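Local coordinates for glutamine amidotransferase domain-containing protein (Streptococcus mutans, PDB 3L7N), which probably hydrolyses glutamine and transfers the ammonia to an acceptor, as a class I glutamine amidotransferase, at residues H107-E112 with G144-L149; I118-A123 with V155-Q160. All blocks are in the same frame, centred on the assembly; numbering follows the deposited sequence.

Contact 1: residues H107-E112 with G144-L149; sequences HSPKKE and GDMPGL
At the outer edge of the mixed sheet in this class I glutamine amidotransferase domain, H107 and D145 pair as an antiparallel non-hydrogen-bonded bridge that joins the short strand 145-146 to strand 106-113. Their CA atoms are 4.0 Å apart, and the two side chains diverge from the bridge. Next to it, S108 N donates to G144 O over 3.0 Å in a nearly straight bond, with an angle of 170° at the hydrogen. CB of S108 lies 3.4 Å from that same oxygen. Strand 106-113 is broken here: it turns a corner at P109 and K110, and segment 144-149 bends at G144, so the backbones meet over a few residues and then part. OG of S108, anti to the backbone N (chi1 -167°), bridges the corner by reaching K110 O at 2.9 Å, coming from above the K110 carbonyl plane, with a weak second bond to H143. M146 sets off toward 107-112 and stays straight past its first torsion, crossing the P109 side chain at about a right angle and bringing SD to 4.1 Å from P109 CD. Beyond the corner, K111 CB rests 4.1 Å from G144 CA, while the lysine chain leads away. D145 also packs on Q95 of helix 92-100.

Contact 2: residues I118-A123 with V155-Q160; sequences ISLTEA and VLAISQ
S119 and I158 form the antiparallel hydrogen-bonded pair at the middle of this contact, where strand 115-120 runs against strand 154-158. S119 N donates to I158 O at 2.7 Å, approaching almost end-on to the carbonyl but bent at the hydrogen (141°), and I158 N returns a bond to S119 O at 3.0 Å. One step on, L120 and A157 make the non-hydrogen-bonded pair. The strand directions differ by 142°, well short of exactly antiparallel.

T121 is closely engaged at the end of the strand. Its backbone N reaches L156 O over 2.9 Å, standing well above the carbonyl plane, and its side chain sets off toward 155-160, with OG1 anti to the carbonyl carbon (chi1 -76°) and in a weak bond to V155 O, 3.2 Å away. Just beyond, A123 CB meets L156 CD2 at 3.9 Å. The buried part of the contact is the side of I118 and A157. There A157 CB lies 4.2 Å from L120 CD2, and I118 CD1, from the same strand as L120, also reaches that methyl (4.3 Å); I118 continues onto V139 and H141 of strand 136-143, and A157 onto I166 of strand 166-170.

The face of S119 and I158 is the more solvent-facing one. S119 OG turns to D136 instead of crossing to the partner strand, and I158 touches little more than backbone and T121. The two strands are adjacent members of the antiparallel part of the mixed sheet in a class I glutamine amidotransferase domain.

Contacts 1 and 2 belong to the same mixed sheet, their centres 14 Å apart, and their segments alternate along the chain: strand 106-113 leads into 115-120, and strand 145-146 is followed by 154-158. Strand 136-143 lies between 106-113 and 115-120 in the sheet order. A probable hydrogen bond between E112 OE1 and S159 OG, 2.6 Å long, joins the two contacts directly, and L149 CD1 packs on V155 CG2 at 3.9 Å. In contact 1 the D145 side chain lies close to, without touching, a GxCxG sequence around C91 that is consistent with the nucleophile elbow of this family.

Contact 1: residues H107-E112 with G144-L149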
ATOM      1  N   HIS A 107       4.895 -11.860   9.275  1.00 46.02           N
ATOM      2  CA  HIS A 107       3.515 -11.827   9.730  1.00 46.57           C
ATOM      3  C   HIS A 107       3.324 -10.723  10.755  1.00 46.10           C
ATOM      4  O   HIS A 107       4.235 -10.388  11.465  1.00 46.18           O
ATOM      5  CB  HIS A 107       3.101 -13.185  10.334  1.00 48.45           C
ATOM      6  CG  HIS A 107       3.280 -14.353   9.396  1.00 56.42           C
ATOM      7  ND1 HIS A 107       4.119 -15.418   9.684  1.00 62.65           N
ATOM      8  CD2 HIS A 107       2.755 -14.610   8.163  1.00 62.76           C
ATOM      9  CE1 HIS A 107       4.094 -16.287   8.675  1.00 66.70           C
ATOM     10  NE2 HIS A 107       3.281 -15.818   7.739  1.00 67.84           N
ATOM     11  N   SER A 108       2.121 -10.138  10.795  1.00 45.70           N
ATOM     12  CA  SER A 108       1.820  -9.011  11.689  1.00 44.45           C
ATOM     13  C   SER A 108       1.494  -9.571  13.075  1.00 46.17           C
ATOM     14  O   SER A 108       0.899 -10.615  13.167  1.00 45.90           O
ATOM     15  CB  SER A 108       0.629  -8.233  11.145  1.00 42.72           C
ATOM     16  OG  SER A 108       0.476  -6.980  11.790  1.00 38.22           O
ATOM     17  N   PRO A 109       1.949  -8.884  14.172  1.00 47.66           N
ATOM     18  CA  PRO A 109       1.490  -9.278  15.522  1.00 48.58           C
ATOM     19  C   PRO A 109      -0.008  -9.549  15.519  1.00 50.08           C
ATOM     20  O   PRO A 109      -0.446 -10.649  15.857  1.00 49.48           O
ATOM     21  CB  PRO A 109       1.796  -8.010  16.396  1.00 47.62           C
ATOM     22  CG  PRO A 109       2.801  -7.209  15.626  1.00 48.08           C
ATOM     23  CD  PRO A 109       3.023  -7.889  14.239  1.00 48.17           C
ATOM     24  N   LYS A 110      -0.789  -8.538  15.123  1.00 51.66           N
ATOM     25  CA  LYS A 110      -2.228  -8.709  14.940  1.00 51.74           C
ATOM     26  C   LYS A 110      -2.693  -8.421  13.453  1.00 50.65           C
ATOM     27  O   LYS A 110      -2.237  -7.424  12.795  1.00 50.42           O
ATOM     28  CB  LYS A 110      -2.990  -7.847  15.961  1.00 51.83           C
ATOM     29  CG  LYS A 110      -3.126  -8.528  17.380  1.00 55.80           C
ATOM     30  CD  LYS A 110      -3.471 -10.119  17.255  1.00 62.16           C
ATOM     31  CE  LYS A 110      -4.137 -10.732  18.588  1.00 62.34           C
ATOM     32  NZ  LYS A 110      -5.656 -11.034  18.407  1.00 65.70           N
ATOM     33  N   LYS A 111      -3.551  -9.283  12.924  1.00 49.09           N
ATOM     34  CA  LYS A 111      -4.211  -8.981  11.646  1.00 47.69           C
ATOM     35  C   LYS A 111      -5.257  -7.892  11.774  1.00 47.18           C
ATOM     36  O   LYS A 111      -5.874  -7.739  12.806  1.00 48.99           O
ATOM     37  CB  LYS A 111      -4.759 -10.233  11.002  1.00 47.98           C
ATOM     38  CG  LYS A 111      -6.227 -10.401  11.029  1.00 48.70           C
ATOM     39  CD  LYS A 111      -6.531 -11.864  10.641  1.00 50.73           C
ATOM     40  CE  LYS A 111      -7.397 -11.935   9.412  1.00 52.79           C
ATOM     41  NZ  LYS A 111      -7.149 -13.208   8.605  1.00 51.27           N
ATOM     42  N   GLU A 112      -5.375  -7.066  10.753  1.00 46.75           N
ATOM     43  CA  GLU A 112      -6.165  -5.839  10.863  1.00 45.66           C
ATOM     44  C   GLU A 112      -7.009  -5.602   9.594  1.00 46.36           C
ATOM     45  O   GLU A 112      -6.491  -5.581   8.471  1.00 48.30           O
ATOM     46  CB  GLU A 112      -5.273  -4.637  11.127  1.00 43.84           C
ATOM     47  CG  GLU A 112      -4.497  -4.677  12.405  1.00 43.61           C
ATOM     48  CD  GLU A 112      -3.474  -3.503  12.502  1.00 48.81           C
ATOM     49  OE1 GLU A 112      -3.473  -2.742  13.543  1.00 51.45           O
ATOM     50  OE2 GLU A 112      -2.738  -3.281  11.510  1.00 47.94           O
ATOM     51  N   GLY A 144      -2.586  -9.425   6.899  1.00 43.00           N
ATOM     52  CA  GLY A 144      -2.185 -10.414   7.850  1.00 43.48           C
ATOM     53  C   GLY A 144      -0.692 -10.380   8.013  1.00 43.76           C
ATOM     54  O   GLY A 144      -0.167 -10.835   9.031  1.00 45.36           O
ATOM     55  N   ASP A 145       0.002  -9.793   7.015  1.00 41.91           N
ATOM     56  CA  ASP A 145       1.464  -9.686   7.021  1.00 39.28           C
ATOM     57  C   ASP A 145       1.911  -8.213   7.068  1.00 38.56           C
ATOM     58  O   ASP A 145       1.077  -7.311   7.159  1.00 38.51           O
ATOM     59  CB  ASP A 145       2.039 -10.359   5.810  1.00 38.95           C
ATOM     60  CG  ASP A 145       1.945 -11.833   5.881  1.00 39.85           C
ATOM     61  OD1 ASP A 145       1.615 -12.369   6.948  1.00 43.40           O
ATOM     62  OD2 ASP A 145       2.175 -12.482   4.859  1.00 44.85           O
ATOM     63  N   MET A 146       3.225  -7.992   7.097  1.00 36.70           N
ATOM     64  CA  MET A 146       3.787  -6.644   7.093  1.00 37.31           C
ATOM     65  C   MET A 146       5.224  -6.664   6.487  1.00 36.55           C
ATOM     66  O   MET A 146       5.787  -7.727   6.250  1.00 36.63           O
ATOM     67  CB  MET A 146       3.829  -6.085   8.503  1.00 38.78           C
ATOM     68  CG  MET A 146       4.997  -6.722   9.423  1.00 42.94           C
ATOM     69  SD  MET A 146       5.054  -6.089  11.147  1.00 44.21           S
ATOM     70  CE  MET A 146       6.456  -6.977  11.725  1.00 40.25           C
ATOM     71  N   PRO A 147       5.795  -5.498   6.228  1.00 35.91           N
ATOM     72  CA  PRO A 147       7.062  -5.583   5.470  1.00 36.00           C
ATOM     73  C   PRO A 147       8.366  -5.800   6.351  1.00 37.04           C
ATOM     74  O   PRO A 147       8.445  -5.316   7.500  1.00 37.34           O
ATOM     75  CB  PRO A 147       7.117  -4.253   4.728  1.00 35.23           C
ATOM     76  CG  PRO A 147       6.088  -3.362   5.394  1.00 35.48           C
ATOM     77  CD  PRO A 147       5.070  -4.233   5.980  1.00 36.96           C
ATOM     78  N   GLY A 148       9.347  -6.539   5.796  1.00 37.08           N
ATOM     79  CA  GLY A 148      10.769  -6.454   6.243  1.00 35.24           C
ATOM     80  C   GLY A 148      11.263  -5.024   6.469  1.00 36.27           C
ATOM     81  O   GLY A 148      10.886  -4.109   5.759  1.00 34.44           O
ATOM     82  N   LEU A 149      12.081  -4.824   7.501  1.00 38.07           N
ATOM     83  CA  LEU A 149      12.720  -3.487   7.711  1.00 38.14           C
ATOM     84  C   LEU A 149      14.271  -3.563   7.579  1.00 38.09           C
ATOM     85  O   LEU A 149      14.952  -4.000   8.489  1.00 39.66           O
ATOM     86  CB  LEU A 149      12.309  -2.884   9.060  1.00 36.51           C
ATOM     87  CG  LEU A 149      12.757  -1.443   9.252  1.00 37.82           C
ATOM     88  CD1 LEU A 149      11.798  -0.479   8.514  1.00 37.98           C
ATOM     89  CD2 LEU A 149      12.893  -1.046  10.756  1.00 33.27           C
TER

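Contact 2: residues I118-A123 with V155-Q160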
ATOM      1  N   ILE A 118      -3.666   4.815  13.117  1.00 44.51           N
ATOM      2  CA  ILE A 118      -2.230   4.683  13.078  1.00 44.03           C
ATOM      3  C   ILE A 118      -1.703   5.928  13.787  1.00 44.46           C
ATOM      4  O   ILE A 118      -2.471   6.927  13.962  1.00 43.41           O
ATOM      5  CB  ILE A 118      -1.674   4.642  11.571  1.00 43.14           C
ATOM      6  CG1 ILE A 118      -2.139   5.869  10.799  1.00 38.98           C
ATOM      7  CG2 ILE A 118      -2.107   3.316  10.851  1.00 43.13           C
ATOM      8  CD1 ILE A 118      -1.172   6.380   9.852  1.00 35.03           C
ATOM      9  N   SER A 119      -0.412   5.879  14.199  1.00 44.19           N
ATOM     10  CA  SER A 119       0.204   6.896  15.086  1.00 44.30           C
ATOM     11  C   SER A 119       1.616   7.173  14.625  1.00 44.32           C
ATOM     12  O   SER A 119       2.433   6.237  14.519  1.00 44.76           O
ATOM     13  CB  SER A 119       0.262   6.363  16.541  1.00 44.81           C
ATOM     14  OG  SER A 119      -0.896   5.616  16.885  1.00 46.17           O
ATOM     15  N   LEU A 120       1.950   8.442  14.403  1.00 44.20           N
ATOM     16  CA  LEU A 120       3.291   8.766  13.929  1.00 45.53           C
ATOM     17  C   LEU A 120       4.365   8.406  14.945  1.00 48.19           C
ATOM     18  O   LEU A 120       4.236   8.669  16.133  1.00 50.29           O
ATOM     19  CB  LEU A 120       3.428  10.238  13.525  1.00 44.78           C
ATOM     20  CG  LEU A 120       2.424  10.766  12.520  1.00 42.65           C
ATOM     21  CD1 LEU A 120       2.876  12.077  11.909  1.00 37.30           C
ATOM     22  CD2 LEU A 120       2.219   9.758  11.477  1.00 41.04           C
ATOM     23  N   THR A 121       5.402   7.785  14.453  1.00 49.22           N
ATOM     24  CA  THR A 121       6.608   7.643  15.111  1.00 49.90           C
ATOM     25  C   THR A 121       7.260   9.016  15.290  1.00 52.13           C
ATOM     26  O   THR A 121       6.768  10.031  14.748  1.00 52.12           O
ATOM     27  CB  THR A 121       7.479   6.823  14.253  1.00 49.76           C
ATOM     28  OG1 THR A 121       7.070   5.463  14.349  1.00 50.95           O
ATOM     29  CG2 THR A 121       8.840   6.929  14.651  1.00 54.44           C
ATOM     30  N   GLU A 122       8.348   9.058  16.086  1.00 53.51           N
ATOM     31  CA  GLU A 122       9.205  10.256  16.203  1.00 54.80           C
ATOM     32  C   GLU A 122       9.748  10.647  14.885  1.00 54.02           C
ATOM     33  O   GLU A 122       9.859  11.835  14.577  1.00 53.99           O
ATOM     34  CB  GLU A 122      10.393   9.968  17.150  1.00 56.82           C
ATOM     35  CG  GLU A 122      10.069  10.133  18.639  1.00 62.34           C
ATOM     36  CD  GLU A 122       9.365  11.461  18.922  1.00 70.13           C
ATOM     37  OE1 GLU A 122       9.734  12.508  18.228  1.00 72.65           O
ATOM     38  OE2 GLU A 122       8.393  11.463  19.767  1.00 68.60           O
ATOM     39  N   ALA A 123      10.222   9.630  14.142  1.00 54.11           N
ATOM     40  CA  ALA A 123      10.757   9.801  12.781  1.00 52.89           C
ATOM     41  C   ALA A 123       9.642  10.274  11.875  1.00 52.71           C
ATOM     42  O   ALA A 123       9.842  11.185  11.068  1.00 52.45           O
ATOM     43  CB  ALA A 123      11.329   8.508  12.283  1.00 51.40           C
ATOM     44  N   VAL A 155      10.710   3.447  10.282  1.00 43.07           N
ATOM     45  CA  VAL A 155       9.267   3.368  10.513  1.00 40.66           C
ATOM     46  C   VAL A 155       8.672   4.788  10.844  1.00 41.85           C
ATOM     47  O   VAL A 155       9.111   5.472  11.829  1.00 42.88           O
ATOM     48  CB  VAL A 155       8.931   2.395  11.634  1.00 40.05           C
ATOM     49  CG1 VAL A 155       7.437   2.355  11.874  1.00 38.19           C
ATOM     50  CG2 VAL A 155       9.503   0.974  11.330  1.00 37.48           C
ATOM     51  N   LEU A 156       7.725   5.250  10.022  1.00 40.15           N
ATOM     52  CA  LEU A 156       7.119   6.507  10.271  1.00 37.27           C
ATOM     53  C   LEU A 156       5.765   6.383  11.012  1.00 36.61           C
ATOM     54  O   LEU A 156       5.280   7.358  11.565  1.00 36.70           O
ATOM     55  CB  LEU A 156       7.028   7.346   9.000  1.00 35.47           C
ATOM     56  CG  LEU A 156       8.298   7.311   8.146  1.00 36.95           C
ATOM     57  CD1 LEU A 156       8.147   8.132   6.877  1.00 33.82           C
ATOM     58  CD2 LEU A 156       9.492   7.763   8.890  1.00 34.19           C
ATOM     59  N   ALA A 157       5.224   5.181  11.119  1.00 35.08           N
ATOM     60  CA  ALA A 157       3.966   5.053  11.803  1.00 37.10           C
ATOM     61  C   ALA A 157       3.643   3.696  12.161  1.00 39.42           C
ATOM     62  O   ALA A 157       4.048   2.754  11.473  1.00 40.58           O
ATOM     63  CB  ALA A 157       2.898   5.624  11.025  1.00 36.64           C
ATOM     64  N   ILE A 158       2.905   3.546  13.285  1.00 41.64           N
ATOM     65  CA  ILE A 158       2.506   2.224  13.786  1.00 42.91           C
ATOM     66  C   ILE A 158       1.057   2.243  14.101  1.00 43.85           C
ATOM     67  O   ILE A 158       0.438   3.314  14.197  1.00 43.50           O
ATOM     68  CB  ILE A 158       3.302   1.815  15.046  1.00 43.77           C
ATOM     69  CG1 ILE A 158       2.857   2.667  16.278  1.00 45.37           C
ATOM     70  CG2 ILE A 158       4.764   1.994  14.824  1.00 41.49           C
ATOM     71  CD1 ILE A 158       2.931   1.856  17.631  1.00 46.83           C
ATOM     72  N   SER A 159       0.481   1.074  14.186  1.00 44.95           N
ATOM     73  CA  SER A 159      -0.803   0.934  14.772  1.00 48.06           C
ATOM     74  C   SER A 159      -0.640   0.083  16.075  1.00 51.39           C
ATOM     75  O   SER A 159       0.496  -0.406  16.395  1.00 52.09           O
ATOM     76  CB  SER A 159      -1.744   0.238  13.796  1.00 47.91           C
ATOM     77  OG  SER A 159      -1.414  -1.155  13.658  1.00 45.00           O
ATOM     78  N   GLN A 160      -1.735  -0.125  16.803  1.00 52.38           N
ATOM     79  CA  GLN A 160      -1.713  -1.098  17.929  1.00 52.78           C
ATOM     80  C   GLN A 160      -1.463  -2.554  17.466  1.00 51.50           C
ATOM     81  O   GLN A 160      -0.763  -3.329  18.147  1.00 51.60           O
ATOM     82  CB  GLN A 160      -3.004  -0.977  18.768  1.00 54.17           C
ATOM     83  CG  GLN A 160      -3.292   0.528  19.255  1.00 60.25           C
ATOM     84  CD  GLN A 160      -2.137   1.069  20.159  1.00 70.31           C
ATOM     85  OE1 GLN A 160      -2.117   0.800  21.394  1.00 73.69           O
ATOM     86  NE2 GLN A 160      -1.093   1.733  19.517  1.00 66.65           N
TER